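Local coordinates for protein putative cellulase CEL6 (Mycobacterium tuberculosis, PDB 1UP3) that probably hydrolyses internal beta-1,4-glucosidic bonds of cellulose, as a family 6 endoglucanase whose catalytic domain binds a thio-linked cello-oligosaccharide, at residues Arg279-Ser282 with Gln283-Ile286; Asp126-Ser129 with Pro130-Gln134. One frame throughout, in Å; residues are numbered along the deposited sequence. Where two conformers were deposited one is given.

Contact 1. Residues Arg279-Ser282 with Gln283-Ile286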
loop_
_atom_site.group_PDB
_atom_site.type_symbol
_atom_site.label_atom_id
_atom_site.label_comp_id
_atom_site.label_asym_id
_atom_site.label_seq_id
_atom_site.Cartn_x
_atom_site.Cartn_y
_atom_site.Cartn_z
ATOM N N ARG A 279 -0.301 14.827 0.814
ATOM C CA ARG A 279 -0.406 15.825 1.855
ATOM C C ARG A 279 -1.576 15.460 2.774
ATOM O O ARG A 279 -2.693 15.225 2.327
ATOM C CB ARG A 279 -0.658 17.204 1.228
ATOM C CG ARG A 279 -1.243 18.233 2.134
ATOM C CD ARG A 279 -0.268 19.100 2.921
ATOM N NE ARG A 279 1.144 19.001 2.562
ATOM C CZ ARG A 279 1.701 19.489 1.453
ATOM N NH1 ARG A 279 0.962 20.087 0.524
ATOM N NH2 ARG A 279 3.007 19.347 1.253
ATOM N N PHE A 280 -1.311 15.437 4.076
ATOM C CA PHE A 280 -2.348 15.153 5.054
ATOM C C PHE A 280 -3.306 16.321 5.205
ATOM O O PHE A 280 -2.886 17.474 5.377
ATOM C CB PHE A 280 -1.739 14.833 6.430
ATOM C CG PHE A 280 -2.746 14.399 7.419
ATOM C CD1 PHE A 280 -3.214 13.090 7.448
ATOM C CD2 PHE A 280 -3.272 15.296 8.338
ATOM C CE1 PHE A 280 -4.169 12.681 8.375
ATOM C CE2 PHE A 280 -4.248 14.876 9.274
ATOM C CZ PHE A 280 -4.696 13.595 9.287
ATOM N N VAL A 281 -4.590 16.017 5.197
ATOM C CA VAL A 281 -5.652 17.002 5.336
ATOM C C VAL A 281 -6.527 16.550 6.492
ATOM O O VAL A 281 -7.281 15.566 6.375
ATOM C CB VAL A 281 -6.510 17.097 4.058
ATOM C CG1 VAL A 281 -7.558 18.198 4.185
ATOM C CG2 VAL A 281 -5.640 17.326 2.866
ATOM N N SER A 282 -6.471 17.265 7.620
ATOM C CA SER A 282 -7.262 16.819 8.781
ATOM C C SER A 282 -8.737 16.630 8.450
ATOM O O SER A 282 -9.387 15.690 8.924
ATOM C CB SER A 282 -7.135 17.778 9.980
ATOM O OG SER A 282 -5.868 17.654 10.579
ATOM N N GLN A 283 -9.324 17.557 7.692
ATOM C CA GLN A 283 -10.728 17.488 7.325
ATOM C C GLN A 283 -11.060 16.191 6.596
ATOM O O GLN A 283 -12.119 15.635 6.792
ATOM C CB GLN A 283 -11.134 18.694 6.451
ATOM C CG GLN A 283 -12.615 18.693 6.106
ATOM C CD GLN A 283 -13.425 19.074 7.288
ATOM O OE1 GLN A 283 -13.223 20.166 7.832
ATOM N NE2 GLN A 283 -14.295 18.171 7.766
ATOM N N TYR A 284 -10.171 15.735 5.722
ATOM C CA TYR A 284 -10.386 14.478 5.010
ATOM C C TYR A 284 -10.438 13.292 5.976
ATOM O O TYR A 284 -11.354 12.433 5.860
ATOM C CB TYR A 284 -9.309 14.236 3.964
ATOM C CG TYR A 284 -9.403 15.082 2.692
ATOM C CD1 TYR A 284 -10.333 16.108 2.550
ATOM C CD2 TYR A 284 -8.460 14.919 1.713
ATOM C CE1 TYR A 284 -10.374 16.868 1.401
ATOM C CE2 TYR A 284 -8.485 15.676 0.529
ATOM C CZ TYR A 284 -9.454 16.628 0.385
ATOM O OH TYR A 284 -9.501 17.400 -0.780
ATOM N N ALA A 285 -9.503 13.248 6.924
ATOM C CA ALA A 285 -9.532 12.181 7.949
ATOM C C ALA A 285 -10.807 12.248 8.797
ATOM O O ALA A 285 -11.461 11.220 9.061
ATOM C CB ALA A 285 -8.289 12.214 8.815
ATOM N N ILE A 286 -11.179 13.461 9.202
ATOM C CA ILE A 286 -12.388 13.641 10.004
ATOM C C ILE A 286 -13.636 13.195 9.243
ATOM O O ILE A 286 -14.505 12.522 9.801
ATOM C CB ILE A 286 -12.464 15.107 10.467
ATOM C CG1 ILE A 286 -11.377 15.353 11.494
ATOM C CG2 ILE A 286 -13.821 15.455 11.068
ATOM C CD1 ILE A 286 -11.025 16.824 11.726
#
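Ile286 N and Ala285 N anchor the first turn of helix 282-291, the last helix of the chain, each by a bond to the carbonyl four residues back. Ile286 N reaches Ser282 O at 2.9 Å with an N-H...O angle of 165°, and Ala285 N reaches Val281 O at 3.3 Å. Val281 O is shared: Tyr284 N also approaches it at 3.0 Å, but the angle of 121° makes this second bond weak. Val281 occupies the N-cap position, right before the helix; its side chain carries no acceptor for the first-turn amides and packs on the Tyr284 ring. With CG1 anti to the backbone N (chi1 -176°), that methyl lies over one face of the ring, 4.0 Å from its centroid, in a CH-pi contact; CB and CG2 lie against the CD2 side of the ring, with Val281 CB 3.7 Å from Tyr284 CD2. Ile286 lays CG1 and CD1 beside Ser282 O, flanking the bonded carbonyl with hydrocarbon. Phe280 CZ stands 3.9 Å from Ala285 CB; both side chains also touch Leu32 of helix 30-36, while Phe280 rests on helix 17-24 as well. The chemistry implies a helix start in which the hydrogen bonds between the two segments all run between main-chain atoms, the cap side chain serving as an apolar partner for an aromatic ring.

Contact 2. Residues Asp126-Ser129 with Pro130-Gln134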
loop_
_atom_site.group_PDB
_atom_site.type_symbol
_atom_site.label_atom_id
_atom_site.label_comp_id
_atom_site.label_asym_id
_atom_site.label_seq_id
_atom_site.Cartn_x
_atom_site.Cartn_y
_atom_site.Cartn_z
ATOM N N ASP A 126 0.119 -0.493 -18.720
ATOM C CA ASP A 126 -0.276 -0.324 -20.114
ATOM C C ASP A 126 -0.110 1.103 -20.646
ATOM O O ASP A 126 -0.104 1.298 -21.887
ATOM C CB ASP A 126 -1.716 -0.766 -20.337
ATOM C CG ASP A 126 -1.904 -2.253 -20.176
ATOM O OD1 ASP A 126 -1.019 -3.049 -20.562
ATOM O OD2 ASP A 126 -2.997 -2.689 -19.751
ATOM N N CYS A 127 0.019 2.098 -19.771
ATOM C CA CYS A 127 0.338 3.478 -20.198
ATOM C C CYS A 127 1.728 3.582 -20.832
ATOM O O CYS A 127 2.025 4.539 -21.542
ATOM C CB CYS A 127 0.261 4.461 -19.011
ATOM S SG CYS A 127 1.746 4.490 -17.964
ATOM N N LEU A 128 2.586 2.597 -20.573
ATOM C CA LEU A 128 3.958 2.605 -21.051
ATOM C C LEU A 128 4.077 1.937 -22.423
ATOM O O LEU A 128 3.250 1.105 -22.804
ATOM C CB LEU A 128 4.842 1.848 -20.061
ATOM C CG LEU A 128 4.823 2.382 -18.611
ATOM C CD1 LEU A 128 5.629 1.467 -17.693
ATOM C CD2 LEU A 128 5.377 3.773 -18.574
ATOM N N SER A 129 5.157 2.235 -23.137
ATOM C CA SER A 129 5.446 1.544 -24.372
ATOM C C SER A 129 5.786 0.083 -24.066
ATOM O O SER A 129 6.153 -0.255 -22.922
ATOM C CB SER A 129 6.654 2.233 -25.006
ATOM O OG SER A 129 7.816 1.869 -24.266
ATOM N N PRO A 130 5.669 -0.832 -25.018
ATOM C CA PRO A 130 5.997 -2.233 -24.711
ATOM C C PRO A 130 7.379 -2.434 -24.063
ATOM O O PRO A 130 7.499 -3.262 -23.143
ATOM C CB PRO A 130 5.853 -2.936 -26.059
ATOM C CG PRO A 130 4.961 -2.085 -26.811
ATOM C CD PRO A 130 5.165 -0.663 -26.390
ATOM N N ASP A 131 8.404 -1.685 -24.488
ATOM C CA ASP A 131 9.739 -1.857 -23.911
ATOM C C ASP A 131 9.832 -1.262 -22.501
ATOM O O ASP A 131 10.463 -1.871 -21.632
ATOM C CB ASP A 131 10.827 -1.298 -24.826
ATOM C CG ASP A 131 11.230 -2.316 -25.917
ATOM O OD1 ASP A 131 10.515 -3.325 -26.114
ATOM O OD2 ASP A 131 12.267 -2.226 -26.597
ATOM N N GLN A 132 9.163 -0.140 -22.271
ATOM C CA GLN A 132 9.099 0.427 -20.915
ATOM C C GLN A 132 8.303 -0.496 -19.983
ATOM O O GLN A 132 8.589 -0.600 -18.801
ATOM C CB GLN A 132 8.472 1.801 -20.943
ATOM C CG GLN A 132 9.350 2.910 -21.436
ATOM C CD GLN A 132 8.485 4.200 -21.585
ATOM O OE1 GLN A 132 7.279 4.144 -21.983
ATOM N NE2 GLN A 132 9.063 5.321 -21.252
ATOM N N ARG A 133 7.283 -1.147 -20.528
ATOM C CA ARG A 133 6.454 -2.065 -19.751
ATOM C C ARG A 133 7.284 -3.245 -19.311
ATOM O O ARG A 133 7.242 -3.646 -18.144
ATOM C CB ARG A 133 5.306 -2.689 -20.578
ATOM C CG ARG A 133 4.148 -1.839 -20.933
ATOM C CD ARG A 133 3.101 -2.600 -21.780
ATOM N NE ARG A 133 2.088 -1.709 -22.346
ATOM C CZ ARG A 133 0.976 -2.125 -22.961
ATOM N NH1 ARG A 133 0.701 -3.417 -23.065
ATOM N NH2 ARG A 133 0.120 -1.235 -23.442
ATOM N N GLN A 134 8.076 -3.809 -20.214
ATOM C CA GLN A 134 8.925 -4.960 -19.832
ATOM C C GLN A 134 9.986 -4.562 -18.828
ATOM O O GLN A 134 10.229 -5.285 -17.885
ATOM C CB GLN A 134 9.568 -5.606 -21.048
ATOM C CG GLN A 134 10.264 -6.972 -20.738
ATOM C CD GLN A 134 9.315 -7.987 -20.066
ATOM O OE1 GLN A 134 8.219 -8.265 -20.583
ATOM N NE2 GLN A 134 9.722 -8.523 -18.902
#
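The torsions of Ser129 and Gln132 bring their side chains together at the N-terminus of helix 130-147. In Ser129, OG sits between the backbone N and the carbonyl carbon (chi1 74°) and accepts from Gln132 N at 3.1 Å. Gln132 sets CG beside its own N and then runs extended, so that OE1 returns to Ser129 N at 3.1 Å, using an in-plane lone pair along an almost straight N-H; Ser129 OG adds a weak bond to the same oxygen. This reciprocal pairing is a capping box, with Ser129 as the N-cap and Pro130 opening the helix. The next residue, Arg133, reaches back along the preceding loop. Its NE binds Leu128 O at 3.1 Å, and NH2 bonds to Asp126 O at 3.0 Å, an oxygen lying 31° out of the guanidinium plane; in this conformer the two carbonyls restrain the rotation of the group. Asp126 OD1 lies over a face of that guanidinium, 3.1 Å from Arg133 NH1, a salt bridge of charges alone; the carboxylate has a second cation in Arg173. Leu128, which is buried, sets CB against Gln132 CB at 3.7 Å, and both side chains touch His80.

How the contacts relate
Both contacts lie at the N-terminus of a helix; side chains cap that of contact 2, whereas main-chain bonds and apolar packing make up contact 1. They lie far apart, with centres 35 Å from each other and nearest atoms about 22 Å apart. Contact 2 is the nearer to the bound oligosaccharide, the Asp126 side chain being about 7 Å from its thioglucose unit, whereas the Tyr284 side chain of contact 1 stays about 14 Å from a glucose unit. Each also borders a separate polyether molecule, probably from the crystallisation liquor: the side chain of Gln132 is about 4 Å from one bound 1PG, and the side chain of Tyr284 is about 4 Å from another bound 1PG.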